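Local coordinates for protein ribokinase (Giardia lamblia, PDB 6WHJ) that probably catalyses the ATP- and magnesium-dependent phosphorylation of D-ribose at O-5, yielding D-ribose 5-phosphate, at residues 63-71 and 119-128; 135-143 and 155-165. All coordinates share one frame; numbering follows the deposited sequence.

Interaction 1 (63-71 and 119-128); sequences FFVGAVGKD and ANGMLKPSLV
The carboxamide of N120 turns OD1 towards A67, where two acceptor oxygens, N120 OD1 and the A67 carbonyl O, sit 3.6 Å apart without a bond between them. Water 1 lies nearby and accepts from A67 N at 2.9 Å; whether it also links to N120 OD1 is doubtful, because that approach is too short to be trusted. At the other end of the amide, ND2 donates to the Y15 carbonyl, which fixes the rotation of the group beside N16, a predicted substrate-binding residue. The F64 ring carries G66 N above the centre of one face, 4.2 Å from the plane, and also meets the Y81 ring with planes about 15° apart. L123 CD2 lies 3.6 Å from G66 CA; the leucine CG stands anti to the backbone N (chi1 -174°), which carries both methyls to the strand backbone. Strand 62-69 belongs to the mainly parallel central sheet of the PfkB fold, and 119-128 is the connection running from the last lid strand, 111-116, towards helix 131-135. A67 CB sits against this connection, 3.8 Å from L127 CD2 and also close to L123 CB. Further along, the A119 methyl rests on V68, with CB 3.5 Å from the carbonyl C. At the opposite end the V65 and V128 side chains cross obliquely, CG1 to CG1 3.9 Å, while V10 and I12 of strand 9-12 also pack on V65.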
ATOM      1  N   PHE B  63      20.041  15.432  15.387  1.00 28.93           N
ATOM      2  CA  PHE B  63      20.494  15.684  14.023  1.00 29.07           C
ATOM      3  C   PHE B  63      20.113  14.469  13.192  1.00 29.49           C
ATOM      4  O   PHE B  63      20.516  13.348  13.517  1.00 25.44           O
ATOM      5  CB  PHE B  63      22.010  15.935  13.986  1.00 28.53           C
ATOM      6  CG  PHE B  63      22.525  16.465  12.664  1.00 30.01           C
ATOM      7  CD1 PHE B  63      22.285  17.772  12.284  1.00 27.70           C
ATOM      8  CD2 PHE B  63      23.282  15.664  11.822  1.00 29.40           C
ATOM      9  CE1 PHE B  63      22.763  18.257  11.080  1.00 27.73           C
ATOM     10  CE2 PHE B  63      23.761  16.141  10.621  1.00 25.81           C
ATOM     11  CZ  PHE B  63      23.500  17.440  10.250  1.00 26.96           C
ATOM     12  N   PHE B  64      19.310  14.673  12.151  1.00 31.61           N
ATOM     13  CA  PHE B  64      18.860  13.566  11.316  1.00 28.77           C
ATOM     14  C   PHE B  64      19.654  13.561  10.015  1.00 27.30           C
ATOM     15  O   PHE B  64      19.838  14.608   9.385  1.00 29.90           O
ATOM     16  CB  PHE B  64      17.358  13.647  11.033  1.00 26.65           C
ATOM     17  CG  PHE B  64      16.862  12.573  10.088  1.00 29.15           C
ATOM     18  CD1 PHE B  64      17.093  11.229  10.367  1.00 24.66           C
ATOM     19  CD2 PHE B  64      16.136  12.903   8.945  1.00 26.55           C
ATOM     20  CE1 PHE B  64      16.647  10.241   9.507  1.00 24.37           C
ATOM     21  CE2 PHE B  64      15.681  11.910   8.085  1.00 24.29           C
ATOM     22  CZ  PHE B  64      15.936  10.581   8.364  1.00 23.85           C
ATOM     23  N   VAL B  65      20.126  12.380   9.625  1.00 23.57           N
ATOM     24  CA  VAL B  65      20.874  12.183   8.393  1.00 25.75           C
ATOM     25  C   VAL B  65      20.102  11.178   7.556  1.00 23.71           C
ATOM     26  O   VAL B  65      19.937  10.024   7.972  1.00 26.18           O
ATOM     27  CB  VAL B  65      22.298  11.677   8.666  1.00 28.20           C
ATOM     28  CG1 VAL B  65      23.074  11.560   7.355  1.00 28.30           C
ATOM     29  CG2 VAL B  65      23.004  12.572   9.678  1.00 26.87           C
ATOM     30  N   GLY B  66      19.626  11.612   6.390  1.00 21.71           N
ATOM     31  CA  GLY B  66      18.847  10.755   5.512  1.00 25.26           C
ATOM     32  C   GLY B  66      18.759  11.336   4.119  1.00 24.67           C
ATOM     33  O   GLY B  66      19.147  12.478   3.876  1.00 28.20           O
ATOM     34  N   ALA B  67      18.220  10.533   3.200  1.00 25.81           N
ATOM     35  CA  ALA B  67      18.080  10.917   1.800  1.00 26.25           C
ATOM     36  C   ALA B  67      16.647  10.682   1.334  1.00 26.55           C
ATOM     37  O   ALA B  67      16.040   9.653   1.653  1.00 24.49           O
ATOM     38  CB  ALA B  67      19.051  10.147   0.904  1.00 21.50           C
ATOM     39  N   VAL B  68      16.105  11.666   0.612  1.00 27.87           N
ATOM     40  CA  VAL B  68      14.766  11.633   0.042  1.00 25.56           C
ATOM     41  C   VAL B  68      14.856  12.091  -1.412  1.00 30.77           C
ATOM     42  O   VAL B  68      15.871  12.631  -1.861  1.00 30.41           O
ATOM     43  CB  VAL B  68      13.775  12.517   0.826  1.00 29.92           C
ATOM     44  CG1 VAL B  68      13.683  12.060   2.281  1.00 23.29           C
ATOM     45  CG2 VAL B  68      14.171  14.002   0.723  1.00 27.65           C
ATOM     46  N   GLY B  69      13.768  11.883  -2.150  1.00 29.73           N
ATOM     47  CA  GLY B  69      13.750  12.226  -3.554  1.00 27.37           C
ATOM     48  C   GLY B  69      13.498  13.700  -3.791  1.00 31.39           C
ATOM     49  O   GLY B  69      13.198  14.471  -2.884  1.00 31.97           O
ATOM     50  N   LYS B  70      13.688  14.114  -5.044  1.00 34.79           N
ATOM     51  CA  LYS B  70      13.338  15.470  -5.461  1.00 33.21           C
ATOM     52  C   LYS B  70      11.892  15.458  -5.949  1.00 31.92           C
ATOM     53  O   LYS B  70      11.585  15.681  -7.119  1.00 37.99           O
ATOM     54  CB  LYS B  70      14.302  15.973  -6.525  1.00 28.66           C
ATOM     55  CG  LYS B  70      15.647  16.345  -5.947  1.00 32.49           C
ATOM     56  CD  LYS B  70      16.660  16.727  -7.015  1.00 33.93           C
ATOM     57  CE  LYS B  70      17.978  17.167  -6.366  1.00 30.78           C
ATOM     58  NZ  LYS B  70      18.942  17.673  -7.362  1.00 35.75           N
ATOM     59  N   ASP B  71      10.999  15.227  -4.993  1.00 29.71           N
ATOM     60  CA  ASP B  71       9.575  15.094  -5.238  1.00 32.70           C
ATOM     61  C   ASP B  71       8.825  15.776  -4.106  1.00 36.77           C
ATOM     62  O   ASP B  71       9.425  16.409  -3.226  1.00 32.21           O
ATOM     63  CB  ASP B  71       9.142  13.626  -5.350  1.00 31.84           C
ATOM     64  CG  ASP B  71       9.745  12.738  -4.254  1.00 35.72           C
ATOM     65  OD1 ASP B  71       9.765  13.136  -3.064  1.00 33.82           O
ATOM     66  OD2 ASP B  71      10.172  11.614  -4.586  1.00 35.47           O
ATOM     67  N   ALA B 119      14.818   6.434  -2.245  1.00 24.72           N
ATOM     68  CA  ALA B 119      15.983   7.279  -2.027  1.00 27.96           C
ATOM     69  C   ALA B 119      16.763   6.901  -0.775  1.00 28.43           C
ATOM     70  O   ALA B 119      17.916   7.331  -0.626  1.00 27.68           O
ATOM     71  CB  ALA B 119      15.562   8.747  -1.964  1.00 27.31           C
ATOM     72  N   ASN B 120      16.170   6.112   0.126  1.00 25.66           N
ATOM     73  CA  ASN B 120      16.933   5.632   1.272  1.00 24.52           C
ATOM     74  C   ASN B 120      18.114   4.783   0.825  1.00 27.19           C
ATOM     75  O   ASN B 120      19.150   4.750   1.504  1.00 27.61           O
ATOM     76  CB  ASN B 120      16.017   4.847   2.208  1.00 24.21           C
ATOM     77  CG  ASN B 120      15.009   5.736   2.912  1.00 27.18           C
ATOM     78  OD1 ASN B 120      15.388   6.706   3.577  1.00 27.17           O
ATOM     79  ND2 ASN B 120      13.719   5.437   2.742  1.00 22.52           N
ATOM     80  N   GLY B 121      18.010   4.153  -0.346  1.00 24.17           N
ATOM     81  CA  GLY B 121      19.106   3.363  -0.870  1.00 26.31           C
ATOM     82  C   GLY B 121      20.282   4.172  -1.400  1.00 29.83           C
ATOM     83  O   GLY B 121      21.320   3.572  -1.708  1.00 32.28           O
ATOM     84  N   MET B 122      20.157   5.501  -1.514  1.00 27.71           N
ATOM     85  CA  MET B 122      21.272   6.337  -1.951  1.00 28.88           C
ATOM     86  C   MET B 122      22.071   6.941  -0.803  1.00 28.61           C
ATOM     87  O   MET B 122      23.096   7.589  -1.062  1.00 27.51           O
ATOM     88  CB  MET B 122      20.801   7.488  -2.849  1.00 28.55           C
ATOM     89  CG  MET B 122      20.628   7.135  -4.311  1.00 33.27           C
ATOM     90  SD  MET B 122      19.136   6.207  -4.664  1.00 43.18           S
ATOM     91  CE  MET B 122      19.210   6.241  -6.461  1.00 35.47           C
ATOM     92  N   LEU B 123      21.621   6.781   0.442  1.00 25.35           N
ATOM     93  CA  LEU B 123      22.293   7.368   1.600  1.00 25.52           C
ATOM     94  C   LEU B 123      23.590   6.607   1.834  1.00 26.11           C
ATOM     95  O   LEU B 123      23.580   5.486   2.342  1.00 24.86           O
ATOM     96  CB  LEU B 123      21.386   7.317   2.828  1.00 28.21           C
ATOM     97  CG  LEU B 123      21.860   8.019   4.105  1.00 26.72           C
ATOM     98  CD1 LEU B 123      21.993   9.492   3.851  1.00 23.18           C
ATOM     99  CD2 LEU B 123      20.909   7.788   5.253  1.00 23.87           C
ATOM    100  N   LYS B 124      24.706   7.221   1.454  1.00 31.93           N
ATOM    101  CA  LYS B 124      26.074   6.749   1.613  1.00 26.94           C
ATOM    102  C   LYS B 124      26.844   7.847   2.323  1.00 28.77           C
ATOM    103  O   LYS B 124      26.398   8.998   2.354  1.00 28.66           O
ATOM    104  CB  LYS B 124      26.793   6.478   0.278  1.00 28.13           C
ATOM    105  CG  LYS B 124      26.065   5.817  -0.860  1.00 26.57           C
ATOM    106  CD  LYS B 124      27.029   5.756  -2.033  1.00 27.12           C
ATOM    107  CE  LYS B 124      26.663   4.698  -3.040  1.00 28.62           C
ATOM    108  NZ  LYS B 124      25.232   4.811  -3.430  1.00 31.74           N
ATOM    109  N   PRO B 125      28.009   7.533   2.901  1.00 27.82           N
ATOM    110  CA  PRO B 125      28.854   8.614   3.429  1.00 28.42           C
ATOM    111  C   PRO B 125      29.144   9.706   2.412  1.00 32.78           C
ATOM    112  O   PRO B 125      29.045  10.894   2.745  1.00 33.94           O
ATOM    113  CB  PRO B 125      30.140   7.877   3.839  1.00 28.80           C
ATOM    114  CG  PRO B 125      29.670   6.492   4.181  1.00 28.88           C
ATOM    115  CD  PRO B 125      28.555   6.198   3.210  1.00 27.49           C
ATOM    116  N   SER B 126      29.449   9.335   1.162  1.00 31.47           N
ATOM    117  CA  SER B 126      29.813  10.326   0.149  1.00 31.08           C
ATOM    118  C   SER B 126      28.684  11.329  -0.109  1.00 33.49           C
ATOM    119  O   SER B 126      28.945  12.460  -0.540  1.00 31.75           O
ATOM    120  CB  SER B 126      30.247   9.618  -1.139  1.00 30.40           C
ATOM    121  OG  SER B 126      29.145   9.036  -1.825  1.00 33.54           O
ATOM    122  N   LEU B 127      27.429  10.929   0.098  1.00 29.45           N
ATOM    123  CA  LEU B 127      26.320  11.867  -0.041  1.00 30.97           C
ATOM    124  C   LEU B 127      26.300  12.905   1.076  1.00 31.96           C
ATOM    125  O   LEU B 127      25.736  13.990   0.893  1.00 29.70           O
ATOM    126  CB  LEU B 127      24.990  11.108  -0.062  1.00 29.89           C
ATOM    127  CG  LEU B 127      23.785  11.964  -0.435  1.00 32.53           C
ATOM    128  CD1 LEU B 127      23.980  12.482  -1.847  1.00 26.76           C
ATOM    129  CD2 LEU B 127      22.470  11.186  -0.290  1.00 29.52           C
ATOM    130  N   VAL B 128      26.888  12.588   2.225  1.00 28.60           N
ATOM    131  CA  VAL B 128      26.919  13.496   3.369  1.00 34.49           C
ATOM    132  C   VAL B 128      28.384  13.653   3.764  1.00 34.48           C
ATOM    133  O   VAL B 128      28.810  13.164   4.824  1.00 32.64           O
ATOM    134  CB  VAL B 128      26.041  12.981   4.525  1.00 33.44           C
ATOM    135  CG1 VAL B 128      24.586  13.296   4.258  1.00 32.46           C
ATOM    136  CG2 VAL B 128      26.194  11.480   4.710  1.00 32.49           C
TER
HETATM  137  O   HOH W   1      17.453   7.930   4.247  1.00 24.05           O

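Interaction 2 (135-143 and 155-165); sequences LVKATLVVM and FVEVIKQAKAQ
M143 and I159 slide past one another in opposite directions, bringing M143 SD to 3.7 Å from I159 CD1. The methionine bends at its last torsion (chi3 68°), which turns CE onto the F155 CB at 3.7 Å; the two side chains cross at about a right angle. Two residues earlier on the strand, V141 meets I159 tip to tip, its CG1 3.9 Å from I159 CG2. L135 then continues the apolar line: its CB lies 3.8 Å from A162 CB and its CD1 3.7 Å from V158 CG1. At the margin V136 lies across the extended Q165 chain at a slant, CG1 4.1 Å from Q165 CB. Behind this first shell, strand 140-143 and helix 155-165 run nearly antiparallel, at 168° with axes 11.1 Å apart, as expected for the first half of the beta-alpha-beta crossover that continues into strand 170-173. F171 of that strand packs on both V141 and M143, and M132 of helix 131-135 on V158 and A162. On the helix, Q161 NE2 bonds E157 OE2 almost straight (171°), while K163 forms a salt bridge with D192. No hydrogen bond spans the two segments, so apolar side-chain fit seats the helix on the strand and on L135 and V136 before it.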
ATOM      1  N   LEU B 135      30.097  13.965  13.893  1.00 27.71           N
ATOM      2  CA  LEU B 135      30.215  12.772  14.720  1.00 29.25           C
ATOM      3  C   LEU B 135      31.310  12.904  15.771  1.00 33.67           C
ATOM      4  O   LEU B 135      31.177  12.357  16.873  1.00 34.67           O
ATOM      5  CB  LEU B 135      30.500  11.567  13.827  1.00 34.04           C
ATOM      6  CG  LEU B 135      29.345  10.896  13.089  1.00 33.16           C
ATOM      7  CD1 LEU B 135      29.874   9.798  12.153  1.00 29.55           C
ATOM      8  CD2 LEU B 135      28.365  10.314  14.101  1.00 28.39           C
ATOM      9  N   VAL B 136      32.395  13.627  15.467  1.00 33.93           N
ATOM     10  CA  VAL B 136      33.499  13.747  16.421  1.00 33.80           C
ATOM     11  C   VAL B 136      33.180  14.685  17.572  1.00 35.96           C
ATOM     12  O   VAL B 136      33.992  14.800  18.502  1.00 36.01           O
ATOM     13  CB  VAL B 136      34.797  14.214  15.730  1.00 36.04           C
ATOM     14  CG1 VAL B 136      35.233  13.200  14.684  1.00 37.71           C
ATOM     15  CG2 VAL B 136      34.600  15.582  15.096  1.00 32.22           C
ATOM     16  N   LYS B 137      32.018  15.344  17.553  1.00 33.20           N
ATOM     17  CA  LYS B 137      31.575  16.167  18.670  1.00 33.11           C
ATOM     18  C   LYS B 137      30.285  15.657  19.303  1.00 34.61           C
ATOM     19  O   LYS B 137      29.801  16.264  20.264  1.00 34.76           O
ATOM     20  CB  LYS B 137      31.393  17.627  18.226  1.00 32.63           C
ATOM     21  N   ALA B 138      29.714  14.571  18.795  1.00 32.09           N
ATOM     22  CA  ALA B 138      28.459  14.045  19.309  1.00 34.56           C
ATOM     23  C   ALA B 138      28.703  13.011  20.416  1.00 32.48           C
ATOM     24  O   ALA B 138      29.821  12.542  20.636  1.00 31.45           O
ATOM     25  CB  ALA B 138      27.643  13.427  18.171  1.00 30.64           C
ATOM     26  N   THR B 139      27.627  12.654  21.120  1.00 29.44           N
ATOM     27  CA  THR B 139      27.659  11.615  22.145  1.00 31.49           C
ATOM     28  C   THR B 139      27.116  10.284  21.640  1.00 30.66           C
ATOM     29  O   THR B 139      27.696   9.228  21.931  1.00 27.38           O
ATOM     30  CB  THR B 139      26.851  12.039  23.382  1.00 30.70           C
ATOM     31  OG1 THR B 139      27.369  13.268  23.914  1.00 35.58           O
ATOM     32  CG2 THR B 139      26.937  10.965  24.459  1.00 27.20           C
ATOM     33  N   LEU B 140      26.028  10.318  20.872  1.00 24.91           N
ATOM     34  CA  LEU B 140      25.373   9.123  20.379  1.00 25.33           C
ATOM     35  C   LEU B 140      25.176   9.207  18.873  1.00 27.15           C
ATOM     36  O   LEU B 140      24.861  10.272  18.331  1.00 27.06           O
ATOM     37  CB  LEU B 140      24.012   8.925  21.053  1.00 26.10           C
ATOM     38  CG  LEU B 140      24.003   8.822  22.572  1.00 27.98           C
ATOM     39  CD1 LEU B 140      22.564   8.650  23.046  1.00 27.91           C
ATOM     40  CD2 LEU B 140      24.886   7.660  23.024  1.00 25.73           C
ATOM     41  N   VAL B 141      25.350   8.073  18.204  1.00 22.10           N
ATOM     42  CA  VAL B 141      24.965   7.919  16.812  1.00 22.90           C
ATOM     43  C   VAL B 141      24.086   6.681  16.730  1.00 24.63           C
ATOM     44  O   VAL B 141      24.400   5.659  17.349  1.00 25.68           O
ATOM     45  CB  VAL B 141      26.186   7.828  15.872  1.00 23.15           C
ATOM     46  CG1 VAL B 141      27.091   6.674  16.236  1.00 23.93           C
ATOM     47  CG2 VAL B 141      25.720   7.710  14.428  1.00 23.15           C
ATOM     48  N   VAL B 142      22.962   6.786  16.006  1.00 24.82           N
ATOM     49  CA  VAL B 142      21.906   5.773  16.004  1.00 22.51           C
ATOM     50  C   VAL B 142      21.627   5.333  14.573  1.00 25.37           C
ATOM     51  O   VAL B 142      21.520   6.166  13.665  1.00 25.77           O
ATOM     52  CB  VAL B 142      20.608   6.295  16.658  1.00 22.16           C
ATOM     53  CG1 VAL B 142      19.636   5.156  16.895  1.00 20.09           C
ATOM     54  CG2 VAL B 142      20.908   7.013  17.960  1.00 23.72           C
ATOM     55  N   MET B 143      21.495   4.020  14.373  1.00 25.48           N
ATOM     56  CA  MET B 143      21.190   3.462  13.063  1.00 22.80           C
ATOM     57  C   MET B 143      20.184   2.331  13.222  1.00 26.69           C
ATOM     58  O   MET B 143      20.054   1.738  14.296  1.00 25.58           O
ATOM     59  CB  MET B 143      22.446   2.925  12.365  1.00 21.62           C
ATOM     60  CG  MET B 143      23.535   3.956  12.140  1.00 21.21           C
ATOM     61  SD  MET B 143      24.839   3.355  11.054  1.00 26.23           S
ATOM     62  CE  MET B 143      23.976   3.226   9.485  1.00 23.52           C
ATOM     63  N   PHE B 155      28.739   3.364   6.402  1.00 23.58           N
ATOM     64  CA  PHE B 155      28.560   4.231   7.566  1.00 28.34           C
ATOM     65  C   PHE B 155      29.219   3.647   8.804  1.00 29.70           C
ATOM     66  O   PHE B 155      29.725   4.400   9.641  1.00 27.10           O
ATOM     67  CB  PHE B 155      27.080   4.494   7.850  1.00 27.47           C
ATOM     68  CG  PHE B 155      26.488   5.569   6.998  1.00 27.44           C
ATOM     69  CD1 PHE B 155      26.921   6.880   7.120  1.00 27.67           C
ATOM     70  CD2 PHE B 155      25.494   5.273   6.075  1.00 27.99           C
ATOM     71  CE1 PHE B 155      26.393   7.872   6.327  1.00 27.57           C
ATOM     72  CE2 PHE B 155      24.952   6.263   5.279  1.00 26.43           C
ATOM     73  CZ  PHE B 155      25.397   7.562   5.408  1.00 28.61           C
ATOM     74  N   VAL B 156      29.209   2.317   8.937  1.00 32.08           N
ATOM     75  CA  VAL B 156      29.897   1.661  10.046  1.00 30.00           C
ATOM     76  C   VAL B 156      31.372   2.035  10.057  1.00 34.10           C
ATOM     77  O   VAL B 156      31.947   2.335  11.112  1.00 33.82           O
ATOM     78  CB  VAL B 156      29.688   0.138   9.967  1.00 30.38           C
ATOM     79  CG1 VAL B 156      30.769  -0.602  10.730  1.00 29.73           C
ATOM     80  CG2 VAL B 156      28.313  -0.230  10.511  1.00 30.55           C
ATOM     81  N   GLU B 157      32.009   2.051   8.884  1.00 36.84           N
ATOM     82  CA  GLU B 157      33.419   2.425   8.843  1.00 37.22           C
ATOM     83  C   GLU B 157      33.619   3.884   9.246  1.00 37.27           C
ATOM     84  O   GLU B 157      34.569   4.207   9.971  1.00 40.05           O
ATOM     85  CB  GLU B 157      33.997   2.146   7.458  1.00 36.54           C
ATOM     86  CG  GLU B 157      35.438   2.586   7.317  1.00 44.13           C
ATOM     87  CD  GLU B 157      36.380   1.868   8.275  1.00 50.81           C
ATOM     88  OE1 GLU B 157      36.067   0.733   8.710  1.00 53.45           O
ATOM     89  OE2 GLU B 157      37.435   2.455   8.602  1.00 49.78           O
ATOM     90  N   VAL B 158      32.707   4.771   8.844  1.00 33.67           N
ATOM     91  CA  VAL B 158      32.814   6.162   9.271  1.00 32.41           C
ATOM     92  C   VAL B 158      32.741   6.257  10.787  1.00 33.37           C
ATOM     93  O   VAL B 158      33.543   6.956  11.422  1.00 34.43           O
ATOM     94  CB  VAL B 158      31.713   7.008   8.610  1.00 31.07           C
ATOM     95  CG1 VAL B 158      31.664   8.390   9.231  1.00 27.40           C
ATOM     96  CG2 VAL B 158      31.954   7.106   7.110  1.00 30.00           C
ATOM     97  N   ILE B 159      31.799   5.532  11.392  1.00 34.82           N
ATOM     98  CA  ILE B 159      31.614   5.594  12.837  1.00 34.58           C
ATOM     99  C   ILE B 159      32.832   5.018  13.561  1.00 35.69           C
ATOM    100  O   ILE B 159      33.283   5.558  14.581  1.00 35.59           O
ATOM    101  CB  ILE B 159      30.317   4.867  13.209  1.00 32.29           C
ATOM    102  CG1 ILE B 159      29.124   5.568  12.554  1.00 27.47           C
ATOM    103  CG2 ILE B 159      30.131   4.857  14.719  1.00 31.25           C
ATOM    104  CD1 ILE B 159      27.824   4.799  12.688  1.00 25.48           C
ATOM    105  N   LYS B 160      33.403   3.933  13.028  1.00 34.35           N
ATOM    106  CA  LYS B 160      34.617   3.366  13.612  1.00 34.93           C
ATOM    107  C   LYS B 160      35.733   4.399  13.643  1.00 37.99           C
ATOM    108  O   LYS B 160      36.449   4.524  14.647  1.00 34.36           O
ATOM    109  CB  LYS B 160      35.039   2.112  12.839  1.00 38.85           C
ATOM    110  CG  LYS B 160      36.314   1.404  13.331  1.00 35.44           C
ATOM    111  CD  LYS B 160      36.664   0.232  12.423  1.00 39.59           C
ATOM    112  CE  LYS B 160      37.880  -0.534  12.904  1.00 54.94           C
ATOM    113  NZ  LYS B 160      38.393  -1.497  11.878  1.00 63.16           N
ATOM    114  N   GLN B 161      35.866   5.174  12.566  1.00 38.20           N
ATOM    115  CA  GLN B 161      36.864   6.237  12.521  1.00 36.10           C
ATOM    116  C   GLN B 161      36.501   7.401  13.437  1.00 39.87           C
ATOM    117  O   GLN B 161      37.396   8.065  13.977  1.00 41.37           O
ATOM    118  CB  GLN B 161      37.023   6.744  11.088  1.00 37.48           C
ATOM    119  CG  GLN B 161      37.943   5.917  10.209  1.00 40.51           C
ATOM    120  CD  GLN B 161      37.873   6.325   8.744  1.00 51.13           C
ATOM    121  OE1 GLN B 161      37.922   7.508   8.408  1.00 62.40           O
ATOM    122  NE2 GLN B 161      37.784   5.337   7.863  1.00 53.15           N
ATOM    123  N   ALA B 162      35.202   7.659  13.633  1.00 38.41           N
ATOM    124  CA  ALA B 162      34.796   8.753  14.511  1.00 37.74           C
ATOM    125  C   ALA B 162      35.007   8.393  15.975  1.00 36.95           C
ATOM    126  O   ALA B 162      35.386   9.254  16.779  1.00 35.36           O
ATOM    127  CB  ALA B 162      33.336   9.129  14.261  1.00 34.94           C
ATOM    128  N   LYS B 163      34.789   7.125  16.345  1.00 35.96           N
ATOM    129  CA  LYS B 163      34.984   6.776  17.749  1.00 38.32           C
ATOM    130  C   LYS B 163      36.462   6.788  18.130  1.00 41.44           C
ATOM    131  O   LYS B 163      36.806   7.083  19.283  1.00 38.66           O
ATOM    132  CB  LYS B 163      34.345   5.422  18.080  1.00 32.06           C
ATOM    133  CG  LYS B 163      32.829   5.452  17.923  1.00 37.97           C
ATOM    134  CD  LYS B 163      32.088   4.292  18.576  1.00 32.09           C
ATOM    135  CE  LYS B 163      32.795   2.972  18.483  1.00 31.88           C
ATOM    136  NZ  LYS B 163      32.193   2.030  19.477  1.00 27.46           N
ATOM    137  N   ALA B 164      37.351   6.514  17.175  1.00 38.79           N
ATOM    138  CA  ALA B 164      38.771   6.571  17.488  1.00 38.40           C
ATOM    139  C   ALA B 164      39.210   8.004  17.757  1.00 41.22           C
ATOM    140  O   ALA B 164      40.176   8.227  18.492  1.00 41.90           O
ATOM    141  CB  ALA B 164      39.588   5.951  16.354  1.00 37.34           C
ATOM    142  N   GLN B 165      38.506   8.986  17.193  1.00 40.20           N
ATOM    143  CA  GLN B 165      38.810  10.384  17.466  1.00 40.16           C
ATOM    144  C   GLN B 165      38.033  10.940  18.649  1.00 38.51           C
ATOM    145  O   GLN B 165      38.517  11.858  19.321  1.00 38.70           O
ATOM    146  CB  GLN B 165      38.506  11.244  16.236  1.00 42.70           C
ATOM    147  CG  GLN B 165      39.411  10.996  15.047  1.00 49.81           C
ATOM    148  CD  GLN B 165      39.096  11.935  13.896  1.00 62.06           C
ATOM    149  OE1 GLN B 165      39.322  13.147  13.988  1.00 66.23           O
ATOM    150  NE2 GLN B 165      38.583  11.378  12.796  1.00 55.10           N
TER

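Overall arrangement
Interactions 1 and 2 follow in series along the chain, their centres about 17 Å apart, and both reach the same nine-stranded sheet through strands 62-69 and 140-143. They meet directly at helix 149-165: L123 O lies 3.3 Å from F155 CE2, and P125 CG lies 3.8 Å from V158 CG2, so the connection 119-128 packs on the helix that covers strand 140-143. Of the two, interaction 1 comes closer to the predicted ribose site. Its N120 side chain is about 3 Å from that of N16 and about 6 Å from that of E146, whereas M143 of interaction 2 lies further off, its side chain about 8 Å from G45.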